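Local coordinates for similar to hydroxylamine oxidoreductase (Kuenenia stuttgartiensis, PDB 6H5L), which probably works as an oxidoreductase rich in heme c, forming part of a reducing multiheme complex in an anammox bacterium, at residues E457-Y460 / N461-W464; Q470-K473 / G474-A478; Q480-S483 / W484-Q488. One frame throughout, in Å; residues are numbered along the deposited sequence.

Interaction 1. Residues E457-Y460 / N461-W464; sequences ENMY and NRLW
Arg-462 N reaches Asn-458 O at 2.9 Å, with a fairly straight N-H, and the same residue's guanidinium folds back to lay one face over that carbonyl oxygen. The fold-back comes from the arginine chain bending at chi3, which also carries NH2 across the Met-459 chain at a slant, 3.7 Å from its CG. A water accepts from both Arg-462 NH1 and Asn-458 ND2 and so ties their ends together, while NE makes a salt bridge with Glu-494. On the next strip of the helix, the Asn-461 amide works in both directions. Its ND2 gives a hydrogen bond to Asn-458 OD1 at 3.0 Å, the acceptor lying near the Asn-461 amide plane although the two amides are turned 56° apart. Its OD1 takes the indole N-H of Trp-464, NE1 to OD1 3.0 Å, on a lone pair in the carbonyl plane. With two bonds at opposite ends, the flip of the amide is fixed. Trp-464 CG sits between the backbone N and the carbonyl carbon (chi1 71°), and from there CD1 of the indole comes down over the centre of the Tyr-460 ring, Tyr-460 CE2 to Trp-464 CD1 3.5 Å; with the planes at 46° the pair is oblique. The Tyr-460 hydroxyl is hydrogen-bonded to Gln-381. Replacing Tyr-460 by an alanine would probably strip the cover from Trp-464 CD1, leave the indole freer to rock about its NE1 bond, and deprive Gln-381 of its partner. Helix 480-513 meets Met-459 and Leu-463, and Met-493 of the second subunit packs on Arg-462. The i, i+3 side-chain hydrogen bonds from Trp-464 to Asn-461 and from Asn-461 to Asn-458 run along one side of a buried helix whose Asn-458 and Arg-462 side meets the second subunit.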
loop_
_atom_site.group_PDB
_atom_site.type_symbol
_atom_site.label_atom_id
_atom_site.label_comp_id
_atom_site.label_asym_id
_atom_site.label_seq_id
_atom_site.Cartn_x
_atom_site.Cartn_y
_atom_site.Cartn_z
ATOM N N GLU A 457 16.350 -51.925 -43.621
ATOM C CA GLU A 457 16.770 -52.060 -42.229
ATOM C C GLU A 457 16.539 -50.770 -41.449
ATOM O O GLU A 457 16.140 -50.807 -40.277
ATOM C CB GLU A 457 18.240 -52.476 -42.165
ATOM C CG GLU A 457 18.474 -53.954 -42.416
ATOM C CD GLU A 457 19.942 -54.289 -42.561
ATOM O OE1 GLU A 457 20.559 -53.833 -43.547
ATOM O OE2 GLU A 457 20.482 -54.997 -41.685
ATOM N N ASN A 458 16.773 -49.619 -42.082
ATOM C CA ASN A 458 16.519 -48.343 -41.429
ATOM C C ASN A 458 15.047 -47.963 -41.436
ATOM O O ASN A 458 14.620 -47.186 -40.578
ATOM C CB ASN A 458 17.339 -47.242 -42.095
ATOM C CG ASN A 458 18.630 -46.947 -41.349
ATOM O OD1 ASN A 458 19.030 -47.703 -40.464
ATOM N ND2 ASN A 458 19.284 -45.845 -41.700
ATOM N N MET A 459 14.262 -48.486 -42.379
ATOM C CA MET A 459 12.814 -48.345 -42.276
ATOM C C MET A 459 12.309 -48.992 -40.996
ATOM O O MET A 459 11.554 -48.380 -40.232
ATOM C CB MET A 459 12.125 -48.974 -43.488
ATOM C CG MET A 459 12.465 -48.352 -44.823
ATOM S SD MET A 459 11.743 -49.272 -46.201
ATOM C CE MET A 459 12.437 -48.388 -47.596
ATOM N N TYR A 460 12.715 -50.240 -40.751
ATOM C CA TYR A 460 12.333 -50.912 -39.515
ATOM C C TYR A 460 12.914 -50.203 -38.299
ATOM O O TYR A 460 12.250 -50.088 -37.263
ATOM C CB TYR A 460 12.779 -52.373 -39.548
ATOM C CG TYR A 460 12.573 -53.093 -38.236
ATOM C CD1 TYR A 460 11.325 -53.124 -37.630
ATOM C CD2 TYR A 460 13.625 -53.745 -37.606
ATOM C CE1 TYR A 460 11.131 -53.779 -36.429
ATOM C CE2 TYR A 460 13.439 -54.404 -36.406
ATOM C CZ TYR A 460 12.189 -54.417 -35.822
ATOM O OH TYR A 460 11.998 -55.072 -34.627
ATOM N N ASN A 461 14.155 -49.721 -38.408
ATOM C CA ASN A 461 14.766 -48.985 -37.306
ATOM C C ASN A 461 13.924 -47.775 -36.920
ATOM O O ASN A 461 13.699 -47.513 -35.733
ATOM C CB ASN A 461 16.185 -48.557 -37.682
ATOM C CG ASN A 461 17.188 -49.684 -37.550
ATOM O OD1 ASN A 461 16.953 -50.659 -36.837
ATOM N ND2 ASN A 461 18.320 -49.552 -38.233
ATOM N N ARG A 462 13.446 -47.023 -37.913
ATOM C CA ARG A 462 12.571 -45.894 -37.615
ATOM C C ARG A 462 11.238 -46.353 -37.039
ATOM O O ARG A 462 10.593 -45.600 -36.298
ATOM C CB ARG A 462 12.353 -45.048 -38.867
ATOM C CG ARG A 462 13.541 -44.171 -39.241
ATOM C CD ARG A 462 13.224 -43.270 -40.424
ATOM N NE ARG A 462 13.012 -44.033 -41.648
ATOM C CZ ARG A 462 13.988 -44.411 -42.467
ATOM N NH1 ARG A 462 15.246 -44.095 -42.190
ATOM N NH2 ARG A 462 13.707 -45.103 -43.563
ATOM N N LEU A 463 10.810 -47.574 -37.361
ATOM C CA LEU A 463 9.555 -48.083 -36.816
ATOM C C LEU A 463 9.663 -48.312 -35.313
ATOM O O LEU A 463 8.813 -47.849 -34.543
ATOM C CB LEU A 463 9.153 -49.371 -37.539
ATOM C CG LEU A 463 7.732 -49.917 -37.360
ATOM C CD1 LEU A 463 7.349 -50.787 -38.545
ATOM C CD2 LEU A 463 7.582 -50.710 -36.069
ATOM N N TRP A 464 10.703 -49.022 -34.871
ATOM C CA TRP A 464 10.791 -49.419 -33.472
ATOM C C TRP A 464 11.586 -48.450 -32.605
ATOM O O TRP A 464 11.429 -48.476 -31.379
ATOM C CB TRP A 464 11.393 -50.828 -33.351
ATOM C CG TRP A 464 12.856 -50.928 -33.677
ATOM C CD1 TRP A 464 13.408 -51.247 -34.884
ATOM C CD2 TRP A 464 13.952 -50.735 -32.776
ATOM N NE1 TRP A 464 14.779 -51.248 -34.794
ATOM C CE2 TRP A 464 15.137 -50.938 -33.509
ATOM C CE3 TRP A 464 14.046 -50.402 -31.421
ATOM C CZ2 TRP A 464 16.400 -50.817 -32.934
ATOM C CZ3 TRP A 464 15.300 -50.285 -30.851
ATOM C CH2 TRP A 464 16.460 -50.494 -31.606
HETATM O O HOH W 1 17.975 -44.461 -43.616
#

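Interaction 2. Residues Q470-K473 / G474-A478; sequences QGYK and GTAHA. With HEC (heme c), chain I.
A bis-histidine heme c site is anchored where Lys-473 and His-477 meet at the C-terminal end of helix 455-476. His-477 NE2 binds the iron at 2.0 Å, and His-284 supplies the other axial nitrogen. His-477 is the first residue to depart from helical backbone angles, yet its N still bonds to Lys-473 O at 2.9 Å, which ties the ligand to the last turn. With CG anti to the carbonyl carbon (chi1 -71°), the imidazole swings out toward the metal, and its ND1 is held by Ser-243, a second-shell bond that fixes the ring's rotation. Ala-476 CB rests against the porphyrin, 3.9 Å from C3D. The Lys-473 chain bends at chi2 and chi4 and brings its end over the outer rim of pyrrole ring A, CE 3.6 Å from C2A, and its ammonium pairs with Asp-240 and bonds to a propionate of a further heme c. Tyr-472 brings its ring edge to a propionate of the heme that His-477 ligates, OH 2.8 Å from O2A, the hydroxyl being hydrogen-bonded to Arg-303 O. One turn back, Gly-471 O is gripped twice by Thr-475, by OG1 at 2.7 Å and N at 2.9 Å, from opposite faces of its carbonyl plane, OG1 also being hydrogen-bonded to Ser-483 OG. Helix 356-389 packs on Tyr-472 and Thr-475, helix 240-245 covers Lys-473 and His-477, and His-197 of the third subunit lies against Thr-475.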
loop_
_atom_site.group_PDB
_atom_site.type_symbol
_atom_site.label_atom_id
_atom_site.label_comp_id
_atom_site.label_asym_id
_atom_site.label_seq_id
_atom_site.Cartn_x
_atom_site.Cartn_y
_atom_site.Cartn_z
ATOM N N GLN A 470 7.669 -42.695 -29.931
ATOM C CA GLN A 470 6.882 -41.467 -29.854
ATOM C C GLN A 470 5.441 -41.760 -29.457
ATOM O O GLN A 470 4.874 -41.064 -28.607
ATOM C CB GLN A 470 6.942 -40.719 -31.186
ATOM C CG GLN A 470 8.293 -40.083 -31.458
ATOM C CD GLN A 470 8.387 -39.444 -32.828
ATOM O OE1 GLN A 470 7.668 -38.493 -33.135
ATOM N NE2 GLN A 470 9.280 -39.964 -33.662
ATOM N N GLY A 471 4.832 -42.781 -30.061
ATOM C CA GLY A 471 3.514 -43.202 -29.616
ATOM C C GLY A 471 3.516 -43.704 -28.187
ATOM O O GLY A 471 2.535 -43.531 -27.462
ATOM N N TYR A 472 4.614 -44.337 -27.768
ATOM C CA TYR A 472 4.750 -44.773 -26.382
ATOM C C TYR A 472 4.724 -43.584 -25.429
ATOM O O TYR A 472 3.941 -43.555 -24.473
ATOM C CB TYR A 472 6.042 -45.579 -26.223
ATOM C CG TYR A 472 6.569 -45.703 -24.807
ATOM C CD1 TYR A 472 5.746 -46.104 -23.761
ATOM C CD2 TYR A 472 7.905 -45.451 -24.528
ATOM C CE1 TYR A 472 6.237 -46.226 -22.475
ATOM C CE2 TYR A 472 8.403 -45.576 -23.249
ATOM C CZ TYR A 472 7.567 -45.961 -22.226
ATOM O OH TYR A 472 8.070 -46.080 -20.952
ATOM N N LYS A 473 5.579 -42.589 -25.677
ATOM C CA LYS A 473 5.630 -41.427 -24.797
ATOM C C LYS A 473 4.355 -40.598 -24.881
ATOM O O LYS A 473 3.926 -40.024 -23.872
ATOM C CB LYS A 473 6.852 -40.573 -25.131
ATOM C CG LYS A 473 8.172 -41.250 -24.800
ATOM C CD LYS A 473 8.186 -41.737 -23.360
ATOM C CE LYS A 473 9.536 -42.324 -22.988
ATOM N NZ LYS A 473 10.620 -41.310 -23.056
ATOM N N GLY A 474 3.736 -40.524 -26.060
ATOM C CA GLY A 474 2.462 -39.830 -26.170
ATOM C C GLY A 474 1.356 -40.520 -25.395
ATOM O O GLY A 474 0.522 -39.861 -24.767
ATOM N N THR A 475 1.335 -41.856 -25.424
ATOM C CA THR A 475 0.334 -42.600 -24.667
ATOM C C THR A 475 0.589 -42.500 -23.167
ATOM O O THR A 475 -0.351 -42.338 -22.381
ATOM C CB THR A 475 0.316 -44.064 -25.111
ATOM O OG1 THR A 475 0.047 -44.135 -26.516
ATOM C CG2 THR A 475 -0.753 -44.845 -24.356
ATOM N N ALA A 476 1.857 -42.580 -22.755
ATOM C CA ALA A 476 2.169 -42.559 -21.330
ATOM C C ALA A 476 1.982 -41.173 -20.724
ATOM O O ALA A 476 1.648 -41.058 -19.540
ATOM C CB ALA A 476 3.598 -43.050 -21.097
ATOM N N HIS A 477 2.189 -40.116 -21.508
ATOM C CA HIS A 477 2.081 -38.749 -21.018
ATOM C C HIS A 477 0.758 -38.086 -21.388
ATOM O O HIS A 477 0.627 -36.866 -21.239
ATOM C CB HIS A 477 3.254 -37.913 -21.532
ATOM C CG HIS A 477 4.565 -38.261 -20.896
ATOM N ND1 HIS A 477 5.769 -38.130 -21.553
ATOM C CD2 HIS A 477 4.859 -38.731 -19.661
ATOM C CE1 HIS A 477 6.750 -38.507 -20.751
ATOM N NE2 HIS A 477 6.224 -38.875 -19.595
ATOM N N ALA A 478 -0.215 -38.861 -21.873
ATOM C CA ALA A 478 -1.577 -38.382 -22.122
ATOM C C ALA A 478 -1.607 -37.272 -23.173
ATOM O O ALA A 478 -2.235 -36.227 -22.991
ATOM C CB ALA A 478 -2.247 -37.927 -20.822
HETATM FE FE HEC I . 7.020 -39.322 -17.813
HETATM C CHA HEC I . 7.422 -42.509 -18.843
HETATM C CHB HEC I . 10.114 -38.478 -19.094
HETATM C CHC HEC I . 6.482 -36.015 -17.048
HETATM C CHD HEC I . 4.245 -40.169 -15.934
HETATM N NA HEC I . 8.459 -40.282 -18.874
HETATM C C1A HEC I . 8.489 -41.655 -19.016
HETATM C C2A HEC I . 9.840 -42.025 -19.378
HETATM C C3A HEC I . 10.582 -40.920 -19.446
HETATM C C4A HEC I . 9.729 -39.797 -19.131
HETATM C CMA HEC I . 12.082 -40.839 -19.800
HETATM C CAA HEC I . 10.335 -43.456 -19.635
HETATM C CBA HEC I . 10.774 -44.067 -18.313
HETATM C CGA HEC I . 9.637 -44.875 -17.746
HETATM O O1A HEC I . 9.120 -44.499 -16.664
HETATM O O2A HEC I . 9.242 -45.884 -18.382
HETATM N NB HEC I . 8.124 -37.576 -17.984
HETATM C C1B HEC I . 9.328 -37.444 -18.646
HETATM C C2B HEC I . 9.609 -36.033 -18.799
HETATM C C3B HEC I . 8.615 -35.350 -18.229
HETATM C C4B HEC I . 7.655 -36.308 -17.709
HETATM C CMB HEC I . 10.873 -35.444 -19.458
HETATM C CAB HEC I . 8.496 -33.814 -18.142
HETATM C CBB HEC I . 8.337 -33.170 -19.539
HETATM N NC HEC I . 5.655 -38.294 -16.655
HETATM C C1C HEC I . 5.569 -36.919 -16.551
HETATM C C2C HEC I . 4.272 -36.589 -15.990
HETATM C C3C HEC I . 3.737 -37.728 -15.537
HETATM C C4C HEC I . 4.538 -38.828 -16.041
HETATM C CMC HEC I . 3.873 -35.177 -15.510
HETATM C CAC HEC I . 2.401 -37.868 -14.768
HETATM C CBC HEC I . 1.210 -37.522 -15.688
HETATM N ND HEC I . 5.992 -41.078 -17.426
HETATM C C1D HEC I . 4.838 -41.186 -16.654
HETATM C C2D HEC I . 4.361 -42.550 -16.728
HETATM C C3D HEC I . 5.354 -43.281 -17.641
HETATM C C4D HEC I . 6.334 -42.289 -18.022
HETATM C CMD HEC I . 3.115 -43.148 -16.040
HETATM C CAD HEC I . 5.321 -44.768 -18.048
HETATM C CBD HEC I . 5.907 -45.576 -16.893
HETATM C CGD HEC I . 5.963 -47.036 -17.253
HETATM O O1D HEC I . 4.911 -47.719 -17.161
HETATM O O2D HEC I . 7.064 -47.516 -17.625
#

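Interaction 3. Residues Q480-S483 / W484-Q488; sequences QDVS and WWWGQ. With HEC (heme c), chain F.
Helix 480-513 widens into a pi-type turn at 484-488: Gln-488 N reaches back five residues to Ser-483 O at 3.2 Å, and Asp-481 O accepts from Trp-485 N at 2.8 Å and weakly from Trp-486 N. Gly-487 brings its CA against Ser-483 O in a C-H...O contact. Three successive tryptophans then fan out around the helix. Trp-486 offers the face of its six-membered ring to Val-482, whose CG2 stands over the face 3.8 Å from the centroid and 10° off the normal, a clear CH-pi contact; CG1, anti to the backbone N (chi1 -179°), lies over the rim of the same face, near CE3. The Asp-481 carboxylate divides its oxygens between two indoles. OD2 takes a weak bond from Trp-486 NE1 at 3.2 Å, the carboxylate set 79° from that ring, while OD1 lies at the edge of Trp-485, 3.3 Å from CD1. Trp-485 also meets the ring of Trp-466 of the third subunit. Trp-484 lays one face against a heme c thioether branch, CE2 to CAB 3.6 Å, and Asp-481 borders CBC on another branch of that heme. Lys-473 of the third subunit is hydrogen-bonded to the same heme, so the cofactor lies at a subunit boundary. Its iron carries a water at 2.1 Å besides one other ligand atom, and Trp-485 NE1 lies 4.0 Å from that water. Water as an axial ligand is consistent with an exchangeable coordination site, with Trp-485 beside it and Asp-481 and Trp-484 at the heme's rim.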
loop_
_atom_site.group_PDB
_atom_site.type_symbol
_atom_site.label_atom_id
_atom_site.label_comp_id
_atom_site.label_asym_id
_atom_site.label_seq_id
_atom_site.Cartn_x
_atom_site.Cartn_y
_atom_site.Cartn_z
ATOM N N GLN A 480 -2.730 -37.236 -27.010
ATOM C CA GLN A 480 -3.362 -38.104 -27.999
ATOM C C GLN A 480 -2.759 -37.934 -29.388
ATOM O O GLN A 480 -2.696 -38.904 -30.153
ATOM C CB GLN A 480 -4.870 -37.846 -28.043
ATOM C CG GLN A 480 -5.266 -36.380 -28.135
ATOM C CD GLN A 480 -5.592 -35.777 -26.781
ATOM O OE1 GLN A 480 -4.780 -35.817 -25.858
ATOM N NE2 GLN A 480 -6.792 -35.220 -26.656
ATOM N N ASP A 481 -2.312 -36.727 -29.737
ATOM C CA ASP A 481 -1.753 -36.515 -31.068
ATOM C C ASP A 481 -0.399 -37.200 -31.211
ATOM O O ASP A 481 -0.122 -37.842 -32.231
ATOM C CB ASP A 481 -1.634 -35.020 -31.362
ATOM C CG ASP A 481 -1.259 -34.740 -32.804
ATOM O OD1 ASP A 481 -2.068 -35.048 -33.706
ATOM O OD2 ASP A 481 -0.153 -34.211 -33.037
ATOM N N VAL A 482 0.461 -37.068 -30.199
ATOM C CA VAL A 482 1.752 -37.752 -30.222
ATOM C C VAL A 482 1.552 -39.262 -30.227
ATOM O O VAL A 482 2.312 -40.003 -30.865
ATOM C CB VAL A 482 2.618 -37.297 -29.034
ATOM C CG1 VAL A 482 3.973 -37.989 -29.064
ATOM C CG2 VAL A 482 2.785 -35.787 -29.047
ATOM N N SER A 483 0.523 -39.741 -29.525
ATOM C CA SER A 483 0.272 -41.177 -29.448
ATOM C C SER A 483 -0.057 -41.755 -30.821
ATOM O O SER A 483 0.528 -42.762 -31.239
ATOM C CB SER A 483 -0.857 -41.455 -28.457
ATOM O OG SER A 483 -1.098 -42.846 -28.333
ATOM N N TRP A 484 -0.983 -41.124 -31.544
ATOM C CA TRP A 484 -1.420 -41.663 -32.826
ATOM C C TRP A 484 -0.606 -41.133 -34.004
ATOM O O TRP A 484 -0.050 -41.920 -34.777
ATOM C CB TRP A 484 -2.904 -41.363 -33.055
ATOM C CG TRP A 484 -3.332 -41.714 -34.441
ATOM C CD1 TRP A 484 -3.475 -40.860 -35.497
ATOM C CD2 TRP A 484 -3.637 -43.021 -34.937
ATOM N NE1 TRP A 484 -3.865 -41.555 -36.617
ATOM C CE2 TRP A 484 -3.972 -42.884 -36.298
ATOM C CE3 TRP A 484 -3.669 -44.294 -34.361
ATOM C CZ2 TRP A 484 -4.330 -43.971 -37.092
ATOM C CZ3 TRP A 484 -4.029 -45.372 -35.149
ATOM C CH2 TRP A 484 -4.354 -45.203 -36.500
ATOM N N TRP A 485 -0.532 -39.810 -34.162
ATOM C CA TRP A 485 0.023 -39.236 -35.384
ATOM C C TRP A 485 1.544 -39.172 -35.392
ATOM O O TRP A 485 2.138 -39.132 -36.475
ATOM C CB TRP A 485 -0.557 -37.840 -35.624
ATOM C CG TRP A 485 -1.916 -37.883 -36.253
ATOM C CD1 TRP A 485 -3.079 -37.393 -35.735
ATOM C CD2 TRP A 485 -2.254 -38.472 -37.514
ATOM N NE1 TRP A 485 -4.120 -37.629 -36.602
ATOM C CE2 TRP A 485 -3.639 -38.292 -37.701
ATOM C CE3 TRP A 485 -1.520 -39.129 -38.507
ATOM C CZ2 TRP A 485 -4.303 -38.746 -38.839
ATOM C CZ3 TRP A 485 -2.181 -39.579 -39.633
ATOM C CH2 TRP A 485 -3.558 -39.385 -39.792
ATOM N N TRP A 486 2.187 -39.147 -34.229
ATOM C CA TRP A 486 3.631 -39.328 -34.169
ATOM C C TRP A 486 4.011 -40.780 -33.925
ATOM O O TRP A 486 5.186 -41.135 -34.071
ATOM C CB TRP A 486 4.253 -38.459 -33.063
ATOM C CG TRP A 486 3.920 -36.983 -33.103
ATOM C CD1 TRP A 486 2.899 -36.379 -33.782
ATOM C CD2 TRP A 486 4.619 -35.932 -32.422
ATOM N NE1 TRP A 486 2.919 -35.023 -33.563
ATOM C CE2 TRP A 486 3.966 -34.723 -32.733
ATOM C CE3 TRP A 486 5.735 -35.898 -31.579
ATOM C CZ2 TRP A 486 4.392 -33.493 -32.231
ATOM C CZ3 TRP A 486 6.156 -34.676 -31.083
ATOM C CH2 TRP A 486 5.485 -33.491 -31.410
ATOM N N GLY A 487 3.042 -41.617 -33.563
ATOM C CA GLY A 487 3.270 -42.988 -33.153
ATOM C C GLY A 487 2.726 -44.041 -34.093
ATOM O O GLY A 487 3.394 -44.454 -35.047
ATOM N N GLN A 488 1.518 -44.516 -33.781
ATOM C CA GLN A 488 0.917 -45.635 -34.503
ATOM C C GLN A 488 0.870 -45.385 -36.007
ATOM O O GLN A 488 1.302 -46.231 -36.797
ATOM C CB GLN A 488 -0.488 -45.900 -33.961
ATOM C CG GLN A 488 -1.133 -47.174 -34.482
ATOM C CD GLN A 488 -0.588 -48.422 -33.815
ATOM O OE1 GLN A 488 0.268 -48.346 -32.935
ATOM N NE2 GLN A 488 -1.088 -49.581 -34.230
HETATM FE FE HEC F . -9.806 -37.568 -36.296
HETATM C CHA HEC F . -10.915 -35.409 -38.661
HETATM C CHB HEC F . -11.256 -40.171 -37.774
HETATM C CHC HEC F . -7.674 -39.753 -34.562
HETATM C CHD HEC F . -8.773 -35.053 -34.279
HETATM N NA HEC F . -10.906 -37.746 -37.918
HETATM C C1A HEC F . -11.244 -36.744 -38.805
HETATM C C2A HEC F . -11.989 -37.362 -39.891
HETATM C C3A HEC F . -12.082 -38.673 -39.638
HETATM C C4A HEC F . -11.401 -38.946 -38.389
HETATM C CMA HEC F . -12.792 -39.718 -40.525
HETATM C CAA HEC F . -12.588 -36.658 -41.129
HETATM C CBA HEC F . -13.602 -35.604 -40.701
HETATM C CGA HEC F . -14.967 -36.232 -40.612
HETATM O O1A HEC F . -15.606 -36.082 -39.542
HETATM O O2A HEC F . -15.408 -36.887 -41.592
HETATM N NB HEC F . -9.550 -39.620 -36.125
HETATM C C1B HEC F . -10.190 -40.500 -36.966
HETATM C C2B HEC F . -9.545 -41.793 -36.859
HETATM C C3B HEC F . -8.537 -41.680 -35.957
HETATM C C4B HEC F . -8.536 -40.303 -35.489
HETATM C CMB HEC F . -10.039 -43.002 -37.690
HETATM C CAB HEC F . -7.496 -42.702 -35.414
HETATM C CBB HEC F . -7.839 -44.204 -35.561
HETATM N NC HEC F . -8.489 -37.448 -34.675
HETATM C C1C HEC F . -7.656 -38.430 -34.175
HETATM C C2C HEC F . -6.703 -37.804 -33.272
HETATM C C3C HEC F . -7.079 -36.524 -33.112
HETATM C C4C HEC F . -8.163 -36.265 -34.042
HETATM C CMC HEC F . -5.694 -38.585 -32.396
HETATM C CAC HEC F . -6.435 -35.455 -32.193
HETATM C CBC HEC F . -4.962 -35.196 -32.577
HETATM N ND HEC F . -9.831 -35.527 -36.456
HETATM C C1D HEC F . -9.363 -34.671 -35.466
HETATM C C2D HEC F . -9.595 -33.307 -35.886
HETATM C C3D HEC F . -10.273 -33.413 -37.265
HETATM C C4D HEC F . -10.372 -34.830 -37.532
HETATM C CMD HEC F . -9.236 -32.034 -35.088
HETATM C CAD HEC F . -10.749 -32.275 -38.196
HETATM C CBD HEC F . -9.634 -31.262 -38.438
HETATM C CGD HEC F . -10.152 -30.175 -39.339
HETATM O O1D HEC F . -11.258 -30.359 -39.904
HETATM O O2D HEC F . -9.461 -29.135 -39.496
HETATM O O HOH W 2 -8.043 -37.293 -37.422
#

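All three contacts are local turns, so none closes a long loop, and they follow one another in series without nesting or crossing. Interaction 1 lies near the start of helix 455-476 and interaction 2 at its end, their centres about 19 Å apart. After a short turn the chain enters helix 480-513, whose first turns hold interaction 3. Interactions 2 and 3 touch, centres about 8 Å apart: Thr-475 OG1 and Ser-483 OG form a probable hydrogen bond, and Val-482 packs on Gly-474. The two helices are thus tied at their junction, with different hemes on interactions 2 and 3. Both contacts meet the third subunit, whereas interaction 1 faces the second.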